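PDB 2CYB: tyrosyl-tRNA synthetase from Archaeoglobus fulgidus, which catalyses, as a homodimer, the ATP-dependent activation of tyrosine to Tyr-AMP and the transfer of the tyrosyl group to the acceptor end of tRNA(Tyr). Local coordinates for residues Arg34-Tyr39 / Leu160-Asp165; Leu47-Thr52 / Lys95-Leu100; Ala71-Tyr76 / Gly81-Ile86; Val208-Gln213 / Asn221-Arg226. One frame throughout, in Å; residues are numbered along the deposited sequence.

Contact 1: residues Arg34-Tyr39 / Leu160-Asp165; sequences RAYVGY and LMQALD. With TYR (tyrosine), chain C.
Y36 on strand 34-39 and D165 and Q162 on helix 154-168 meet largely through the bound tyrosine. Direct contact is slight, 98 Å² in all: Y36 OH lies 3.7 Å from Q162 O and 4.0 Å from D165 CB, and no hydrogen bond joins the two segments.

The polar links run through the ligand. Its phenol oxygen donates to D165 OD1 (2.6 Å between OH and OD1) and is hydrogen-bonded to Y36 OH at 2.8 Å, meeting the Y36 ring at its edge, in plane. D165 OD2 accepts from Q116 NE2, so the carboxylate has a second partner beside the ligand. Q162 OE1 accepts from the ligand N at 2.7 Å. One water bridges Y36 OH and Q162 NE2, and that amide nitrogen also donates to Q180.

Packing accompanies these bonds. With CG opposite the backbone N (chi1 -178°) and the chain extended, Q162 lies over one face of the ligand ring, its CG 3.3 Å from the ligand CZ. G38 O lies 3.3 Å from ligand CD2. An alanine at Q162 would probably leave the ligand amino group without this acceptor, uncover the ring face and free the bridging water to shift.

This is the tyrosine-binding pocket of a class I synthetase, set in its Rossmann fold.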
# COMPACT_ATOMS: atom_id res chain seq x y z
N ARG A 34 -24.33 15.67 2.64
CA ARG A 34 -23.50 15.51 1.45
C ARG A 34 -23.35 14.04 1.10
O ARG A 34 -23.07 13.20 1.96
CB ARG A 34 -22.12 16.13 1.70
CG ARG A 34 -21.21 16.14 0.49
CD ARG A 34 -19.89 16.82 0.81
NE ARG A 34 -20.07 18.23 1.13
CZ ARG A 34 -19.08 19.07 1.43
NH1 ARG A 34 -17.82 18.65 1.45
NH2 ARG A 34 -19.36 20.34 1.69
N ALA A 35 -23.56 13.73 -0.18
CA ALA A 35 -23.43 12.36 -0.68
C ALA A 35 -22.50 12.37 -1.89
O ALA A 35 -22.32 13.40 -2.54
CB ALA A 35 -24.80 11.82 -1.08
N TYR A 36 -21.91 11.22 -2.18
CA TYR A 36 -21.02 11.11 -3.33
C TYR A 36 -21.00 9.69 -3.85
O TYR A 36 -21.51 8.77 -3.22
CB TYR A 36 -19.57 11.50 -2.97
CG TYR A 36 -18.64 10.34 -2.60
CD1 TYR A 36 -17.41 10.16 -3.26
CD2 TYR A 36 -18.97 9.43 -1.59
CE1 TYR A 36 -16.54 9.13 -2.91
CE2 TYR A 36 -18.11 8.39 -1.24
CZ TYR A 36 -16.90 8.24 -1.90
OH TYR A 36 -16.04 7.23 -1.53
N VAL A 37 -20.41 9.55 -5.02
CA VAL A 37 -20.17 8.27 -5.65
C VAL A 37 -18.82 8.49 -6.30
O VAL A 37 -18.53 9.59 -6.79
CB VAL A 37 -21.18 7.89 -6.76
CG1 VAL A 37 -20.77 6.53 -7.37
CG2 VAL A 37 -22.60 7.78 -6.19
N GLY A 38 -17.98 7.47 -6.26
CA GLY A 38 -16.68 7.59 -6.88
C GLY A 38 -16.66 6.68 -8.09
O GLY A 38 -17.28 5.62 -8.07
N TYR A 39 -15.97 7.10 -9.14
CA TYR A 39 -15.86 6.30 -10.35
C TYR A 39 -14.44 6.24 -10.89
O TYR A 39 -13.77 7.26 -11.00
CB TYR A 39 -16.72 6.89 -11.48
CG TYR A 39 -18.20 7.03 -11.18
CD1 TYR A 39 -18.72 8.23 -10.70
CD2 TYR A 39 -19.08 5.98 -11.44
CE1 TYR A 39 -20.09 8.39 -10.48
CE2 TYR A 39 -20.46 6.12 -11.22
CZ TYR A 39 -20.95 7.33 -10.75
OH TYR A 39 -22.30 7.50 -10.54
N LEU A 160 -8.35 1.26 1.24
CA LEU A 160 -8.05 2.21 2.30
C LEU A 160 -8.29 3.63 1.80
O LEU A 160 -8.86 4.47 2.52
CB LEU A 160 -6.59 2.07 2.73
CG LEU A 160 -6.11 0.65 3.03
CD1 LEU A 160 -4.67 0.71 3.53
CD2 LEU A 160 -7.01 -0.01 4.07
N MET A 161 -7.87 3.90 0.57
CA MET A 161 -8.03 5.22 -0.01
C MET A 161 -9.49 5.54 -0.28
O MET A 161 -9.90 6.68 -0.13
CB MET A 161 -7.21 5.33 -1.30
CG MET A 161 -5.72 5.51 -1.04
SD MET A 161 -4.81 5.66 -2.58
CE MET A 161 -5.60 7.09 -3.34
N GLN A 162 -10.26 4.54 -0.68
CA GLN A 162 -11.68 4.76 -0.93
C GLN A 162 -12.35 5.17 0.37
O GLN A 162 -13.14 6.11 0.40
CB GLN A 162 -12.35 3.50 -1.48
CG GLN A 162 -13.82 3.71 -1.79
CD GLN A 162 -14.39 2.60 -2.66
OE1 GLN A 162 -13.67 1.99 -3.45
NE2 GLN A 162 -15.69 2.36 -2.54
N ALA A 163 -12.03 4.46 1.45
CA ALA A 163 -12.60 4.76 2.76
C ALA A 163 -12.21 6.18 3.16
O ALA A 163 -13.04 6.94 3.65
CB ALA A 163 -12.11 3.76 3.80
N LEU A 164 -10.95 6.54 2.93
CA LEU A 164 -10.49 7.89 3.27
C LEU A 164 -11.12 8.97 2.42
O LEU A 164 -11.21 10.13 2.85
CB LEU A 164 -8.97 7.98 3.19
CG LEU A 164 -8.25 7.33 4.38
CD1 LEU A 164 -6.75 7.27 4.10
CD2 LEU A 164 -8.56 8.13 5.66
N ASP A 165 -11.54 8.63 1.20
CA ASP A 165 -12.17 9.63 0.34
C ASP A 165 -13.44 10.14 1.00
O ASP A 165 -13.78 11.31 0.89
CB ASP A 165 -12.53 9.03 -1.03
CG ASP A 165 -11.31 8.76 -1.87
OD1 ASP A 165 -11.41 7.89 -2.76
OD2 ASP A 165 -10.27 9.41 -1.66
N TYR C . -14.53 1.31 -5.97
CA TYR C . -15.45 2.01 -6.91
C TYR C . -15.84 1.11 -8.07
O TYR C . -16.61 1.57 -8.93
CB TYR C . -14.77 3.29 -7.41
CG TYR C . -14.49 4.25 -6.29
CD1 TYR C . -13.20 4.72 -6.04
CD2 TYR C . -15.53 4.69 -5.46
CE1 TYR C . -12.95 5.62 -4.98
CE2 TYR C . -15.29 5.57 -4.41
CZ TYR C . -14.00 6.04 -4.18
OH TYR C . -13.79 6.93 -3.16
OXT TYR C . -15.39 -0.06 -8.10
O HOH W 1 -17.41 4.77 -1.91

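Contact 2: residues Leu47-Thr52 / Lys95-Leu100; sequences LGHMMT and KVFIAL
M50 and L100 form the closer half of this contact, and H49 and F97 the more open half. M50 CG and L100 CD1 are 4.0 Å apart, an apolar touch between side chains that cross at about a right angle. Both residues are buried. L100 turns CG opposite its own carbonyl carbon (chi1 -71°), the rotation that carries CD1 to M50 CG. The backbones are also nearest here, yet the CA atoms of M50 and L100 remain 8.0 Å apart, so side chains alone span the gap.

The H49-F97 side is looser. H49 ND1 stands 4.4 Å from F97 CZ, near the plane of the phenyl ring and at its edge, which is neither a stack nor a hydrogen bond. H49 is partly exposed, and its ring also meets that of H46. The Y39 ring lies against both from one side, packing on H49 and F97, while its hydroxyl is hydrogen-bonded to T52 OG1. The joint surface of only 137 Å², with no hydrogen bond across it, marks a small, purely side-chain contact.

L47, G48 and H49 belong to the HIGH region, the class I signature at the start of helix 47-61. That helix follows strand 34-39 in the chain. M50 and M51 rest on helix 250-263, M51 and T52 reach strand 200-204, and L100, following A99, packs on A315 of helix 297-319.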
# COMPACT_ATOMS: atom_id res chain seq x y z
N LEU A 47 -25.02 1.56 -18.62
CA LEU A 47 -26.18 1.56 -17.73
C LEU A 47 -25.79 1.38 -16.28
O LEU A 47 -26.47 1.89 -15.39
CB LEU A 47 -27.17 0.47 -18.15
CG LEU A 47 -27.90 0.75 -19.47
CD1 LEU A 47 -28.88 -0.38 -19.78
CD2 LEU A 47 -28.63 2.08 -19.38
N GLY A 48 -24.71 0.65 -16.03
CA GLY A 48 -24.26 0.44 -14.67
C GLY A 48 -23.94 1.76 -14.00
O GLY A 48 -24.31 1.98 -12.84
N HIS A 49 -23.27 2.65 -14.72
CA HIS A 49 -22.93 3.97 -14.19
C HIS A 49 -24.21 4.76 -13.96
O HIS A 49 -24.36 5.44 -12.95
CB HIS A 49 -22.07 4.75 -15.19
CG HIS A 49 -20.72 4.15 -15.42
ND1 HIS A 49 -19.63 4.44 -14.63
CD2 HIS A 49 -20.29 3.27 -16.35
CE1 HIS A 49 -18.59 3.75 -15.05
NE2 HIS A 49 -18.96 3.03 -16.10
N MET A 50 -25.12 4.66 -14.93
CA MET A 50 -26.39 5.38 -14.86
C MET A 50 -27.21 4.95 -13.64
O MET A 50 -28.09 5.67 -13.19
CB MET A 50 -27.18 5.18 -16.16
CG MET A 50 -26.48 5.79 -17.36
SD MET A 50 -27.31 5.54 -18.95
CE MET A 50 -26.22 4.37 -19.72
N MET A 51 -26.91 3.77 -13.11
CA MET A 51 -27.60 3.25 -11.94
C MET A 51 -27.32 4.16 -10.74
O MET A 51 -28.24 4.63 -10.06
CB MET A 51 -27.09 1.84 -11.63
CG MET A 51 -27.62 1.23 -10.34
SD MET A 51 -29.37 0.85 -10.45
CE MET A 51 -29.39 0.01 -11.96
N THR A 52 -26.03 4.42 -10.50
CA THR A 52 -25.63 5.27 -9.39
C THR A 52 -25.81 6.75 -9.71
O THR A 52 -26.00 7.56 -8.81
CB THR A 52 -24.16 4.99 -8.97
OG1 THR A 52 -23.29 5.05 -10.11
CG2 THR A 52 -24.04 3.62 -8.31
N LYS A 95 -17.80 15.11 -18.75
CA LYS A 95 -18.72 15.61 -19.77
C LYS A 95 -19.98 14.76 -19.84
O LYS A 95 -21.09 15.28 -19.90
CB LYS A 95 -18.04 15.61 -21.14
CG LYS A 95 -16.86 16.55 -21.26
CD LYS A 95 -16.30 16.53 -22.67
CE LYS A 95 -15.18 17.54 -22.83
NZ LYS A 95 -14.66 17.57 -24.23
N VAL A 96 -19.80 13.44 -19.81
CA VAL A 96 -20.93 12.53 -19.87
C VAL A 96 -21.84 12.67 -18.66
O VAL A 96 -23.05 12.80 -18.81
CB VAL A 96 -20.46 11.06 -19.98
CG1 VAL A 96 -21.67 10.13 -20.00
CG2 VAL A 96 -19.63 10.88 -21.24
N PHE A 97 -21.26 12.64 -17.47
CA PHE A 97 -22.05 12.77 -16.25
C PHE A 97 -22.88 14.05 -16.27
O PHE A 97 -24.02 14.06 -15.81
CB PHE A 97 -21.16 12.73 -15.01
CG PHE A 97 -20.59 11.36 -14.72
CD1 PHE A 97 -21.42 10.24 -14.67
CD2 PHE A 97 -19.23 11.19 -14.48
CE1 PHE A 97 -20.91 8.97 -14.39
CE2 PHE A 97 -18.70 9.92 -14.21
CZ PHE A 97 -19.55 8.81 -14.16
N ILE A 98 -22.31 15.12 -16.81
CA ILE A 98 -23.02 16.39 -16.91
C ILE A 98 -24.17 16.20 -17.89
O ILE A 98 -25.33 16.51 -17.59
CB ILE A 98 -22.10 17.52 -17.43
CG1 ILE A 98 -20.99 17.79 -16.42
CG2 ILE A 98 -22.92 18.79 -17.68
CD1 ILE A 98 -19.98 18.81 -16.88
N ALA A 99 -23.84 15.66 -19.06
CA ALA A 99 -24.81 15.40 -20.11
C ALA A 99 -25.95 14.48 -19.66
O ALA A 99 -27.05 14.55 -20.20
CB ALA A 99 -24.11 14.82 -21.33
N LEU A 100 -25.68 13.62 -18.68
CA LEU A 100 -26.70 12.70 -18.18
C LEU A 100 -27.62 13.38 -17.16
O LEU A 100 -28.60 12.78 -16.72
CB LEU A 100 -26.05 11.48 -17.53
CG LEU A 100 -25.37 10.48 -18.46
CD1 LEU A 100 -24.72 9.38 -17.62
CD2 LEU A 100 -26.39 9.88 -19.43

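Contact 3: residues Ala71-Tyr76 / Gly81-Ile86; sequences ADIHAY and GTFEEI. With TYR (tyrosine), chain C.
The backbone runs through two consecutive helices joined by a short loop, with D72 and I86 CA atoms 6.1 Å apart and those of Y76 and G81 6.0 Å apart. A capping box starts the second helix: T82 OG1 accepts from E85 N, and E85 OE1 accepts from T82 N. G81 has a positive phi (125°) at which a CB would jam against the preceding carbonyl.

The rings of Y76 and F83 form a face-to-face stack, planes at 11° and centroids 3.8 Å apart. F83 CZ lies over the centre of the Y76 ring. Y76 places its ring there with CG opposite its backbone N (chi1 180°). Separately, I73 CD1 touches F83 at CE2. A leucine in place of Y76 would remove the flat partner and would probably leave the F83 ring freer to turn.

At the edge of the Y76 ring, I86 reaches across to the first helix: its CD1 meets the CB atoms of A75 and Y76, while its CG2 lies 3.5 Å from D72 CB. D72 OD1 is hydrogen-bonded to S113 OG. K127 of the second subunit packs on both Y76 and F83.

H74 serves the substrate pocket instead, its ring facing bound tyrosine with the ligand CE1 over its centre. Where Y76 and G81 come together, one water donates to both Y76 O (2.7 Å) and G81 O (2.8 Å).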
# COMPACT_ATOMS: atom_id res chain seq x y z
N ALA A 71 -12.20 9.18 -9.67
CA ALA A 71 -11.08 8.55 -8.98
C ALA A 71 -9.95 8.10 -9.90
O ALA A 71 -9.76 6.91 -10.12
CB ALA A 71 -11.60 7.35 -8.16
N ASP A 72 -9.17 9.05 -10.40
CA ASP A 72 -8.09 8.72 -11.32
C ASP A 72 -6.97 7.88 -10.71
O ASP A 72 -6.44 7.00 -11.37
CB ASP A 72 -7.49 9.99 -11.95
CG ASP A 72 -7.09 11.04 -10.93
OD1 ASP A 72 -6.39 12.00 -11.33
OD2 ASP A 72 -7.48 10.94 -9.75
N ILE A 73 -6.60 8.16 -9.46
CA ILE A 73 -5.55 7.38 -8.82
C ILE A 73 -6.06 5.94 -8.61
O ILE A 73 -5.32 4.99 -8.82
CB ILE A 73 -5.16 7.97 -7.46
CG1 ILE A 73 -4.67 9.41 -7.64
CG2 ILE A 73 -4.08 7.12 -6.81
CD1 ILE A 73 -3.52 9.55 -8.59
N HIS A 74 -7.32 5.80 -8.21
CA HIS A 74 -7.88 4.46 -8.03
C HIS A 74 -7.83 3.66 -9.33
O HIS A 74 -7.48 2.47 -9.34
CB HIS A 74 -9.32 4.53 -7.52
CG HIS A 74 -9.42 4.77 -6.05
ND1 HIS A 74 -9.29 6.03 -5.49
CD2 HIS A 74 -9.57 3.92 -5.01
CE1 HIS A 74 -9.37 5.94 -4.18
NE2 HIS A 74 -9.54 4.67 -3.86
N ALA A 75 -8.17 4.32 -10.43
CA ALA A 75 -8.15 3.70 -11.75
C ALA A 75 -6.73 3.23 -12.05
O ALA A 75 -6.52 2.15 -12.60
CB ALA A 75 -8.62 4.70 -12.81
N TYR A 76 -5.75 4.04 -11.66
CA TYR A 76 -4.37 3.68 -11.90
C TYR A 76 -3.99 2.44 -11.08
O TYR A 76 -3.38 1.51 -11.59
CB TYR A 76 -3.44 4.82 -11.50
CG TYR A 76 -1.98 4.49 -11.72
CD1 TYR A 76 -1.41 4.59 -12.98
CD2 TYR A 76 -1.19 4.06 -10.67
CE1 TYR A 76 -0.07 4.27 -13.19
CE2 TYR A 76 0.15 3.73 -10.86
CZ TYR A 76 0.70 3.84 -12.13
OH TYR A 76 2.02 3.55 -12.33
N GLY A 81 -4.65 1.69 -16.86
CA GLY A 81 -3.85 2.45 -17.80
C GLY A 81 -2.83 3.39 -17.19
O GLY A 81 -2.56 3.37 -15.99
N THR A 82 -2.26 4.23 -18.04
CA THR A 82 -1.27 5.20 -17.59
C THR A 82 -2.00 6.41 -17.04
O THR A 82 -3.19 6.61 -17.28
CB THR A 82 -0.39 5.66 -18.75
OG1 THR A 82 -1.18 6.38 -19.70
CG2 THR A 82 0.24 4.45 -19.44
N PHE A 83 -1.27 7.22 -16.28
CA PHE A 83 -1.85 8.42 -15.72
C PHE A 83 -2.38 9.32 -16.84
O PHE A 83 -3.43 9.94 -16.69
CB PHE A 83 -0.82 9.15 -14.86
CG PHE A 83 -0.63 8.54 -13.51
CD1 PHE A 83 0.59 7.97 -13.15
CD2 PHE A 83 -1.68 8.51 -12.60
CE1 PHE A 83 0.75 7.38 -11.89
CE2 PHE A 83 -1.52 7.92 -11.34
CZ PHE A 83 -0.30 7.36 -10.99
N GLU A 84 -1.66 9.37 -17.96
CA GLU A 84 -2.08 10.20 -19.09
C GLU A 84 -3.41 9.72 -19.67
O GLU A 84 -4.33 10.51 -19.89
CB GLU A 84 -1.03 10.20 -20.19
CG GLU A 84 0.14 11.14 -19.95
CD GLU A 84 0.91 11.45 -21.22
OE1 GLU A 84 1.93 12.17 -21.14
OE2 GLU A 84 0.50 10.98 -22.30
N GLU A 85 -3.50 8.42 -19.93
CA GLU A 85 -4.71 7.85 -20.49
C GLU A 85 -5.89 8.08 -19.55
O GLU A 85 -6.98 8.44 -19.98
CB GLU A 85 -4.52 6.36 -20.74
CG GLU A 85 -3.33 6.05 -21.62
CD GLU A 85 -3.09 4.56 -21.78
OE1 GLU A 85 -3.10 3.85 -20.75
OE2 GLU A 85 -2.88 4.11 -22.93
N ILE A 86 -5.65 7.87 -18.26
CA ILE A 86 -6.70 8.05 -17.26
C ILE A 86 -7.16 9.50 -17.14
O ILE A 86 -8.34 9.77 -16.93
CB ILE A 86 -6.22 7.53 -15.89
CG1 ILE A 86 -6.03 6.01 -15.97
CG2 ILE A 86 -7.23 7.90 -14.79
CD1 ILE A 86 -5.33 5.40 -14.77
N TYR C . -14.53 1.31 -5.97
CA TYR C . -15.45 2.01 -6.91
C TYR C . -15.84 1.11 -8.07
O TYR C . -16.61 1.57 -8.93
CB TYR C . -14.77 3.29 -7.41
CG TYR C . -14.49 4.25 -6.29
CD1 TYR C . -13.20 4.72 -6.04
CD2 TYR C . -15.53 4.69 -5.46
CE1 TYR C . -12.95 5.62 -4.98
CE2 TYR C . -15.29 5.57 -4.41
CZ TYR C . -14.00 6.04 -4.18
OH TYR C . -13.79 6.93 -3.16
OXT TYR C . -15.39 -0.06 -8.10
O HOH W 2 -2.51 1.28 -14.13

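Contact 4: residues Val208-Gln213 / Asn221-Arg226; sequences VGLDGQ and NYISVR
N221 meets the 208-213 turn through both its backbone and its side chain. L210 N donates to N221 O at 2.8 Å in a fairly straight bond (163°), though the donor stands above the carbonyl plane. Beside this bond G209 CA comes 3.2 Å from N221 O, and a CB on G209 would collide with N221 ND2. The side-chain ND2 of N221 donates to D211 OD1 over 3.2 Å, also nearly straight. The oxygen lies in the amide plane, but the N-H meets OD1 on the syn side, tilted 31° out of the carboxylate plane; a second, weak bond runs to OD2.

Apolar contact extends the pairing along the chain. L210 CD1 lies 3.8 Å from I223 CG1, and the two side chains cross at about a right angle.

The next shell fixes these groups. A type I turn from G209 to G212 carries D211, whose CG sits between its backbone N and carbonyl carbon (chi1 49°). That rotation brings OD1 to Q213 N, 2.8 Å away, and closes an Asx turn, so OD1 takes two donors.

N221 has further partners beyond the turn: OD1 accepts from the backbone of S216, and ND2 donates also to K214 O. Downstream, Y222 OH and S224 OG bond to E44, while I223 packs on L47 and on helix 229-237.

K214 and S216 belong to the KMSKS region, with S217 the predicted ATP-binding residue. The arrangement is thus the base of the KMSKS loop of a class I synthetase, closed by the residues flanking the signature.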
# COMPACT_ATOMS: atom_id res chain seq x y z
N VAL A 208 -27.49 -7.09 -13.81
CA VAL A 208 -27.04 -8.24 -14.57
C VAL A 208 -26.93 -7.80 -16.02
O VAL A 208 -27.55 -6.81 -16.43
CB VAL A 208 -28.04 -9.42 -14.47
CG1 VAL A 208 -28.26 -9.77 -13.01
CG2 VAL A 208 -29.35 -9.06 -15.15
N GLY A 209 -26.12 -8.50 -16.80
CA GLY A 209 -25.95 -8.15 -18.20
C GLY A 209 -27.16 -8.52 -19.04
O GLY A 209 -28.04 -9.24 -18.59
N LEU A 210 -27.19 -8.02 -20.27
CA LEU A 210 -28.29 -8.26 -21.21
C LEU A 210 -28.62 -9.73 -21.46
O LEU A 210 -29.74 -10.05 -21.87
CB LEU A 210 -27.99 -7.56 -22.53
CG LEU A 210 -27.94 -6.03 -22.44
CD1 LEU A 210 -27.47 -5.43 -23.76
CD2 LEU A 210 -29.32 -5.50 -22.07
N ASP A 211 -27.65 -10.61 -21.23
CA ASP A 211 -27.86 -12.05 -21.43
C ASP A 211 -28.33 -12.76 -20.16
O ASP A 211 -28.49 -13.98 -20.15
CB ASP A 211 -26.58 -12.71 -21.93
CG ASP A 211 -25.37 -12.33 -21.10
OD1 ASP A 211 -25.52 -12.15 -19.87
OD2 ASP A 211 -24.26 -12.21 -21.68
N GLY A 212 -28.53 -12.00 -19.08
CA GLY A 212 -28.99 -12.60 -17.84
C GLY A 212 -27.86 -13.06 -16.94
O GLY A 212 -28.11 -13.63 -15.87
N GLN A 213 -26.63 -12.82 -17.37
CA GLN A 213 -25.47 -13.21 -16.58
C GLN A 213 -24.71 -11.97 -16.13
O GLN A 213 -25.09 -10.85 -16.45
CB GLN A 213 -24.55 -14.12 -17.39
CG GLN A 213 -25.15 -15.50 -17.66
CD GLN A 213 -24.13 -16.46 -18.25
OE1 GLN A 213 -23.59 -16.23 -19.32
NE2 GLN A 213 -23.88 -17.56 -17.54
N ASN A 221 -22.14 -7.57 -22.98
CA ASN A 221 -23.55 -7.77 -22.67
C ASN A 221 -24.12 -6.60 -21.87
O ASN A 221 -24.75 -6.79 -20.83
CB ASN A 221 -23.72 -9.08 -21.90
CG ASN A 221 -22.85 -9.14 -20.65
OD1 ASN A 221 -21.84 -8.45 -20.55
ND2 ASN A 221 -23.24 -9.98 -19.70
N TYR A 222 -23.88 -5.39 -22.37
CA TYR A 222 -24.36 -4.18 -21.72
C TYR A 222 -24.53 -3.07 -22.75
O TYR A 222 -24.02 -3.17 -23.87
CB TYR A 222 -23.37 -3.74 -20.64
CG TYR A 222 -22.00 -3.36 -21.18
CD1 TYR A 222 -21.79 -2.14 -21.81
CD2 TYR A 222 -20.92 -4.24 -21.07
CE1 TYR A 222 -20.55 -1.81 -22.33
CE2 TYR A 222 -19.67 -3.91 -21.58
CZ TYR A 222 -19.49 -2.69 -22.21
OH TYR A 222 -18.26 -2.36 -22.73
N ILE A 223 -25.25 -2.01 -22.37
CA ILE A 223 -25.49 -0.88 -23.26
C ILE A 223 -24.67 0.34 -22.83
O ILE A 223 -24.71 0.74 -21.66
CB ILE A 223 -26.98 -0.50 -23.27
CG1 ILE A 223 -27.79 -1.63 -23.90
CG2 ILE A 223 -27.19 0.81 -24.02
CD1 ILE A 223 -29.29 -1.43 -23.85
N SER A 224 -23.94 0.93 -23.77
CA SER A 224 -23.11 2.09 -23.48
C SER A 224 -23.81 3.36 -23.94
O SER A 224 -24.63 3.31 -24.86
CB SER A 224 -21.76 1.96 -24.19
OG SER A 224 -21.18 0.70 -23.93
N VAL A 225 -23.48 4.48 -23.32
CA VAL A 225 -24.10 5.76 -23.67
C VAL A 225 -23.72 6.19 -25.08
O VAL A 225 -24.26 7.16 -25.61
CB VAL A 225 -23.67 6.89 -22.71
CG1 VAL A 225 -24.08 6.56 -21.29
CG2 VAL A 225 -22.16 7.12 -22.82
N ARG A 226 -22.78 5.47 -25.68
CA ARG A 226 -22.31 5.79 -27.01
C ARG A 226 -22.94 4.89 -28.07
O ARG A 226 -22.76 5.12 -29.27
CB ARG A 226 -20.78 5.67 -27.05
CG ARG A 226 -20.10 6.52 -28.10
CD ARG A 226 -18.58 6.34 -28.02
NE ARG A 226 -17.88 7.14 -29.02
CZ ARG A 226 -17.86 8.47 -29.04
NH1 ARG A 226 -18.51 9.16 -28.11
NH2 ARG A 226 -17.19 9.11 -29.98

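Along the chain, contact 3 lies within the loop closed by contact 2, and both within that of contact 1; contact 4 follows. Strand 34-39 of contact 1 lies in the parallel part of the sheet beside strand 65-70, which leads to contact 3. Contacts 1 and 3 have centres about 16 Å apart, share the bound tyrosine and meet where Y39 O accepts from A71 N. Contacts 2 and 3 both use helix 83-99, about 19 Å between centres. Y39 and T52 link contact 1 to contact 2, and I223 and L47 link contacts 2 and 4, whose centres are about 15 Å apart. The HIGH helix thus stands between the tyrosine pocket and the base of the KMSKS loop.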